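Local coordinates for protein catechol 1,2 dioxygenase (PDB 2XSU) that probably catalyses the intradiol ring cleavage of catechol by molecular oxygen, giving cis,cis-muconate, at a ferric iron centre, at residues Leu164-Ser168 against Phe169-Ser173; Gly220-Pro223 against Ser224-His227. The protein carries 1 engineered substitution. All blocks are in the same frame, centred on the assembly; numbering follows the deposited sequence.

Overall arrangement
Following the chain from its N terminus, contact 1 comes first, in the loop that leaves strand 155-159 and returns as strand 180-184; Leu164-Ser168 turns there directly into Phe169-Ser173. Contact 2 follows on strand 221-231, where Gly220-Pro223 runs straight into Ser224-His227. Each is a local contact within one continuous stretch, so neither closes a long loop, and the two lie in series without nesting or crossing. Their centres are about 14 Å apart, yet they meet at the ferric ion: Tyr167 OH of contact 1 lies 3.0 Å from His225 NE2 of contact 2. The iron, bound by Tyr167, His225 and His227, ties the loop to the strand, which forms a hairpin with strand 238-244.

Contact 1 of 2, residues Leu164-Ser168 against Phe169-Ser173. With FE (Fe (III) ion), chain B.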
ATOM      1  N   LEU A 164     -25.736  14.628  -5.875  1.00 15.68           N
ATOM      2  CA  LEU A 164     -25.428  13.965  -4.602  1.00 16.39           C
ATOM      3  C   LEU A 164     -23.922  13.904  -4.327  1.00 17.05           C
ATOM      4  O   LEU A 164     -23.481  13.354  -3.291  1.00 17.50           O
ATOM      5  CB  LEU A 164     -26.059  12.553  -4.561  1.00 17.02           C
ATOM      6  CG  LEU A 164     -27.540  12.421  -4.954  1.00 19.11           C
ATOM      7  CD1 LEU A 164     -28.039  10.976  -4.795  1.00 22.14           C
ATOM      8  CD2 LEU A 164     -28.401  13.352  -4.172  1.00 23.85           C
ATOM      9  N   GLY A 165     -23.121  14.461  -5.245  1.00 15.53           N
ATOM     10  CA  GLY A 165     -21.663  14.415  -5.128  1.00 15.30           C
ATOM     11  C   GLY A 165     -21.039  13.108  -5.603  1.00 14.36           C
ATOM     12  O   GLY A 165     -19.893  12.820  -5.237  1.00 16.01           O
ATOM     13  N   ASN A 166     -21.759  12.357  -6.454  1.00 14.06           N
ATOM     14  CA  ASN A 166     -21.281  11.048  -6.957  1.00 13.98           C
ATOM     15  C   ASN A 166     -20.922  11.085  -8.447  1.00 13.93           C
ATOM     16  O   ASN A 166     -21.539  11.826  -9.230  1.00 12.82           O
ATOM     17  CB  ASN A 166     -22.346   9.946  -6.730  1.00 14.18           C
ATOM     18  CG  ASN A 166     -22.709   9.744  -5.254  1.00 16.71           C
ATOM     19  OD1 ASN A 166     -23.890   9.532  -4.908  1.00 20.90           O
ATOM     20  ND2 ASN A 166     -21.720   9.808  -4.382  1.00 15.79           N
ATOM     21  N   TYR A 167     -19.941  10.262  -8.832  1.00 13.52           N
ATOM     22  CA  TYR A 167     -19.440  10.195 -10.204  1.00 13.22           C
ATOM     23  C   TYR A 167     -19.865   8.892 -10.874  1.00 13.90           C
ATOM     24  O   TYR A 167     -19.873   7.835 -10.231  1.00 14.22           O
ATOM     25  CB  TYR A 167     -17.917  10.229 -10.196  1.00 13.36           C
ATOM     26  CG  TYR A 167     -17.281  11.580  -9.936  1.00 11.84           C
ATOM     27  CD1 TYR A 167     -16.708  12.298 -10.986  1.00 12.34           C
ATOM     28  CD2 TYR A 167     -17.179  12.091  -8.646  1.00 11.72           C
ATOM     29  CE1 TYR A 167     -16.098  13.502 -10.758  1.00  9.72           C
ATOM     30  CE2 TYR A 167     -16.562  13.322  -8.403  1.00 10.59           C
ATOM     31  CZ  TYR A 167     -16.021  14.003  -9.454  1.00  9.32           C
ATOM     32  OH  TYR A 167     -15.380  15.206  -9.240  1.00 11.87           O
ATOM     33  N   SER A 168     -20.191   8.967 -12.156  1.00 14.26           N
ATOM     34  CA  SER A 168     -20.550   7.760 -12.909  1.00 14.89           C
ATOM     35  C   SER A 168     -19.351   6.809 -13.002  1.00 16.88           C
ATOM     36  O   SER A 168     -18.182   7.213 -12.828  1.00 14.30           O
ATOM     37  CB  SER A 168     -21.091   8.112 -14.298  1.00 14.63           C
ATOM     38  OG  SER A 168     -20.055   8.701 -15.101  1.00 13.47           O
ATOM     39  N   PHE A 169     -19.693   5.543 -13.265  1.00 18.90           N
ATOM     40  CA  PHE A 169     -18.777   4.414 -13.380  1.00 20.75           C
ATOM     41  C   PHE A 169     -18.473   3.903 -11.992  1.00 21.93           C
ATOM     42  O   PHE A 169     -18.652   2.719 -11.718  1.00 23.47           O
ATOM     43  CB  PHE A 169     -17.521   4.733 -14.222  1.00 20.85           C
ATOM     44  CG  PHE A 169     -16.602   3.553 -14.404  1.00 23.07           C
ATOM     45  CD1 PHE A 169     -16.833   2.637 -15.438  1.00 25.13           C
ATOM     46  CD2 PHE A 169     -15.520   3.352 -13.542  1.00 25.30           C
ATOM     47  CE1 PHE A 169     -15.978   1.528 -15.615  1.00 25.62           C
ATOM     48  CE2 PHE A 169     -14.670   2.258 -13.701  1.00 25.81           C
ATOM     49  CZ  PHE A 169     -14.907   1.346 -14.750  1.00 25.88           C
ATOM     50  N   PHE A 170     -18.050   4.796 -11.104  1.00 21.72           N
ATOM     51  CA  PHE A 170     -17.849   4.465  -9.705  1.00 23.16           C
ATOM     52  C   PHE A 170     -19.159   4.266  -8.956  1.00 24.12           C
ATOM     53  O   PHE A 170     -19.286   3.312  -8.180  1.00 25.61           O
ATOM     54  CB  PHE A 170     -16.913   5.494  -9.048  1.00 21.99           C
ATOM     55  CG  PHE A 170     -15.594   5.568  -9.740  1.00 21.97           C
ATOM     56  CD1 PHE A 170     -14.592   4.648  -9.446  1.00 19.30           C
ATOM     57  CD2 PHE A 170     -15.378   6.490 -10.756  1.00 17.29           C
ATOM     58  CE1 PHE A 170     -13.398   4.663 -10.124  1.00 19.73           C
ATOM     59  CE2 PHE A 170     -14.185   6.516 -11.441  1.00 16.70           C
ATOM     60  CZ  PHE A 170     -13.178   5.593 -11.120  1.00 18.31           C
ATOM     61  N   ASP A 171     -20.128   5.149  -9.207  1.00 24.23           N
ATOM     62  CA  ASP A 171     -21.512   5.008  -8.767  1.00 24.40           C
ATOM     63  C   ASP A 171     -22.270   4.209  -9.849  1.00 26.08           C
ATOM     64  O   ASP A 171     -22.693   4.759 -10.855  1.00 26.05           O
ATOM     65  CB  ASP A 171     -22.090   6.426  -8.596  1.00 23.93           C
ATOM     66  CG  ASP A 171     -23.587   6.463  -8.308  1.00 23.67           C
ATOM     67  OD1 ASP A 171     -24.136   7.586  -8.363  1.00 19.85           O
ATOM     68  OD2 ASP A 171     -24.219   5.409  -8.016  1.00 24.94           O
ATOM     69  N   LYS A 172     -22.406   2.900  -9.658  1.00 27.95           N
ATOM     70  CA  LYS A 172     -22.978   2.054 -10.708  1.00 29.78           C
ATOM     71  C   LYS A 172     -24.471   2.270 -10.970  1.00 30.00           C
ATOM     72  O   LYS A 172     -25.004   1.723 -11.943  1.00 31.25           O
ATOM     73  CB  LYS A 172     -22.676   0.571 -10.459  1.00 30.38           C
ATOM     74  CG  LYS A 172     -21.284   0.157 -10.910  1.00 32.91           C
ATOM     75  CD  LYS A 172     -20.804  -1.064 -10.130  1.00 37.69           C
ATOM     76  CE  LYS A 172     -19.286  -1.056 -10.026  1.00 40.36           C
ATOM     77  NZ  LYS A 172     -18.818  -1.603  -8.715  1.00 42.09           N
ATOM     78  N   SER A 173     -25.130   3.059 -10.120  1.00 29.83           N
ATOM     79  CA  SER A 173     -26.520   3.477 -10.341  1.00 29.58           C
ATOM     80  C   SER A 173     -26.713   4.514 -11.463  1.00 28.72           C
ATOM     81  O   SER A 173     -27.803   4.633 -12.035  1.00 29.88           O
ATOM     82  CB  SER A 173     -27.137   3.993  -9.037  1.00 29.71           C
ATOM     83  OG  SER A 173     -26.769   5.328  -8.766  1.00 31.28           O
TER
HETATM   84 FE    FE B1307     -13.575  15.477  -8.577  1.00 11.26          FE
HETATM   85  O   HOH W   1     -25.921   9.103  -7.109  1.00 22.40           O
HETATM   86  O   HOH W   2     -12.251  13.866  -8.079  1.00 16.10           O
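Tyr167 and Asp171 hold the turn together through a backbone bond: Asp171 N donates to Tyr167 O at 2.9 Å. Inside this turn a second, weak bond runs from Phe170 N to Ser168 O over 3.0 Å. Phe169, at phi 83° and psi -52°, has the backbone of a classic gamma turn, closed by this weak bond.

Among the side chains, Asp171 CG stands anti to the backbone N (chi1 173°), which brings OD1 to 3.4 Å from Asn166 CB. The amide and carboxylate planes are nearly perpendicular, and a water bridges the two groups, donating to Asn166 OD1 at 3.0 Å and to Asp171 OD1 at 2.7 Å. The other carboxylate oxygen serves the chain ahead: the bond from Ser173 N to Asp171 OD2 makes an Asx turn, and Ser173 OG adds a second donor to OD2 at 2.7 Å, on its syn side and from the same face of the carboxylate.

The same tyrosine that closes the turn through its carbonyl binds the ferric ion: the Tyr167 ring leads away from the turn, and its OH lies 1.9 Å from the metal.

Around the loop, Tyr167 and Phe170 pack on Arg180 of strand 180-184, while Phe169 and Phe170 touch Val113 of strand 113-114.

Contact 2 of 2, residues Gly220-Pro223 against Ser224-His227; sequences GNRP and SHVH. With FE (Fe (III) ion), chain B.
His225 swings its ring back toward Arg222 and Pro223 because CG sits between the backbone N and the carbonyl carbon (chi1 58°), while Arg222 bends at its third torsion (chi3 68°) and lays its guanidinium over one face of that imidazole. Arg222 CZ lies 4.1 Å above the ring plane, displaced toward the rim, and the two planes are inclined by 38°. The approach is closest at Arg222 NH1, 3.7 Å from His225 NE2, without a hydrogen bond.

The edge of the same ring is fixed by a polar contact. His225 ND1 donates to Pro223 O over 2.8 Å in an almost linear bond, with the oxygen practically in the imidazole plane. This limits rotation of the ring. With His225 NE2 taken by the ferric ion at 2.1 Å, ND1 is the nitrogen left to donate, in keeping with this straight bond.

Two residues on along strand 221-231, His227 NE2 binds the same ion, also at 2.1 Å. This His-Val-His segment supplies both histidine ligands of the intradiol dioxygenase site; Tyr167, Tyr201 and a water complete five coordination. The angles at the metal fit a distorted trigonal bipyramid: Tyr167, His225 and the water are equatorial, His227 is axial, roughly perpendicular to these three, and Tyr201 takes the other axial place, as in the family.

In the second shell, the Arg222 guanidinium presents an edge to the iron-bound water, which lies in its plane but 3.9 Å from NH1, too far for a hydrogen bond; Arg222 NH1 also lies 4.1 Å from His227 CE1. A salt bridge from Arg222 NE to Asp253 anchors the group. His227 stacks on Trp159 of strand 155-159, and Val226 packs on Phe242 in the hairpin partner, strand 238-244.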
ATOM      1  N   GLY A 220     -12.889  15.399   5.164  1.00 13.58           N
ATOM      2  CA  GLY A 220     -12.571  14.803   3.863  1.00 12.60           C
ATOM      3  C   GLY A 220     -13.340  15.382   2.700  1.00 12.56           C
ATOM      4  O   GLY A 220     -13.635  14.676   1.738  1.00 12.84           O
ATOM      5  N   ASN A 221     -13.628  16.679   2.774  1.00 12.63           N
ATOM      6  CA  ASN A 221     -14.502  17.318   1.785  1.00 12.05           C
ATOM      7  C   ASN A 221     -13.764  18.098   0.692  1.00 10.98           C
ATOM      8  O   ASN A 221     -12.767  18.757   0.966  1.00 10.77           O
ATOM      9  CB  ASN A 221     -15.463  18.295   2.489  1.00 12.92           C
ATOM     10  CG  ASN A 221     -16.361  17.608   3.519  1.00 16.25           C
ATOM     11  OD1 ASN A 221     -16.296  17.924   4.719  1.00 20.69           O
ATOM     12  ND2 ASN A 221     -17.159  16.661   3.069  1.00 18.08           N
ATOM     13  N   ARG A 222     -14.326  18.078  -0.525  1.00 11.91           N
ATOM     14  CA  ARG A 222     -13.877  18.952  -1.618  1.00 11.59           C
ATOM     15  C   ARG A 222     -15.013  19.931  -1.974  1.00 10.72           C
ATOM     16  O   ARG A 222     -16.183  19.540  -1.933  1.00 11.85           O
ATOM     17  CB  ARG A 222     -13.520  18.156  -2.878  1.00 12.17           C
ATOM     18  CG  ARG A 222     -12.486  17.079  -2.638  1.00 13.19           C
ATOM     19  CD  ARG A 222     -11.755  16.768  -3.899  1.00 17.74           C
ATOM     20  NE  ARG A 222     -10.921  17.869  -4.331  1.00 18.63           N
ATOM     21  CZ  ARG A 222     -10.373  17.961  -5.533  1.00 25.63           C
ATOM     22  NH1 ARG A 222     -10.593  17.019  -6.457  1.00 24.53           N
ATOM     23  NH2 ARG A 222      -9.629  19.007  -5.822  1.00 26.34           N
ATOM     24  N   PRO A 223     -14.672  21.191  -2.310  1.00 10.13           N
ATOM     25  CA  PRO A 223     -15.694  22.109  -2.870  1.00 10.03           C
ATOM     26  C   PRO A 223     -16.134  21.623  -4.241  1.00 10.51           C
ATOM     27  O   PRO A 223     -15.409  20.840  -4.910  1.00 11.69           O
ATOM     28  CB  PRO A 223     -14.956  23.443  -3.015  1.00 10.88           C
ATOM     29  CG  PRO A 223     -13.508  22.999  -3.322  1.00 11.28           C
ATOM     30  CD  PRO A 223     -13.313  21.755  -2.442  1.00 10.82           C
ATOM     31  N   SER A 224     -17.292  22.100  -4.675  1.00  9.83           N
ATOM     32  CA  SER A 224     -17.800  21.802  -6.036  1.00 10.40           C
ATOM     33  C   SER A 224     -16.749  22.184  -7.092  1.00 10.43           C
ATOM     34  O   SER A 224     -16.035  23.210  -6.971  1.00 11.20           O
ATOM     35  CB  SER A 224     -19.066  22.584  -6.300  1.00 11.14           C
ATOM     36  OG  SER A 224     -18.768  23.959  -6.185  1.00 16.22           O
ATOM     37  N   HIS A 225     -16.643  21.346  -8.135  1.00  9.53           N
ATOM     38  CA  HIS A 225     -15.631  21.575  -9.181  1.00  9.16           C
ATOM     39  C   HIS A 225     -15.971  20.760 -10.436  1.00  8.37           C
ATOM     40  O   HIS A 225     -16.732  19.788 -10.383  1.00  9.01           O
ATOM     41  CB  HIS A 225     -14.215  21.152  -8.689  1.00  9.98           C
ATOM     42  CG  HIS A 225     -14.127  19.710  -8.263  1.00 10.23           C
ATOM     43  ND1 HIS A 225     -14.497  19.280  -7.001  1.00 11.54           N
ATOM     44  CD2 HIS A 225     -13.731  18.594  -8.938  1.00  9.99           C
ATOM     45  CE1 HIS A 225     -14.331  17.970  -6.915  1.00 11.21           C
ATOM     46  NE2 HIS A 225     -13.859  17.524  -8.069  1.00 10.70           N
ATOM     47  N   VAL A 226     -15.407  21.185 -11.559  1.00  7.69           N
ATOM     48  CA  VAL A 226     -15.482  20.421 -12.814  1.00  8.12           C
ATOM     49  C   VAL A 226     -14.048  20.183 -13.290  1.00  7.79           C
ATOM     50  O   VAL A 226     -13.231  21.121 -13.357  1.00  9.40           O
ATOM     51  CB  VAL A 226     -16.296  21.215 -13.892  1.00  8.81           C
ATOM     52  CG1 VAL A 226     -16.265  20.488 -15.264  1.00 10.44           C
ATOM     53  CG2 VAL A 226     -17.760  21.428 -13.415  1.00 10.36           C
ATOM     54  N   HIS A 227     -13.736  18.926 -13.619  1.00  8.76           N
ATOM     55  CA  HIS A 227     -12.399  18.547 -14.067  1.00  7.85           C
ATOM     56  C   HIS A 227     -12.233  18.765 -15.570  1.00  9.28           C
ATOM     57  O   HIS A 227     -13.188  18.561 -16.331  1.00  9.25           O
ATOM     58  CB  HIS A 227     -12.237  17.030 -13.824  1.00  8.03           C
ATOM     59  CG  HIS A 227     -12.183  16.636 -12.385  1.00  7.68           C
ATOM     60  ND1 HIS A 227     -11.009  16.677 -11.667  1.00  9.38           N
ATOM     61  CD2 HIS A 227     -13.128  16.145 -11.531  1.00  8.30           C
ATOM     62  CE1 HIS A 227     -11.232  16.250 -10.429  1.00  8.60           C
ATOM     63  NE2 HIS A 227     -12.514  15.950 -10.310  1.00 10.44           N
TER
HETATM   64 FE    FE B1307     -13.575  15.477  -8.577  1.00 11.26          FE
HETATM   65  O   HOH W   2     -12.251  13.866  -8.079  1.00 16.10           O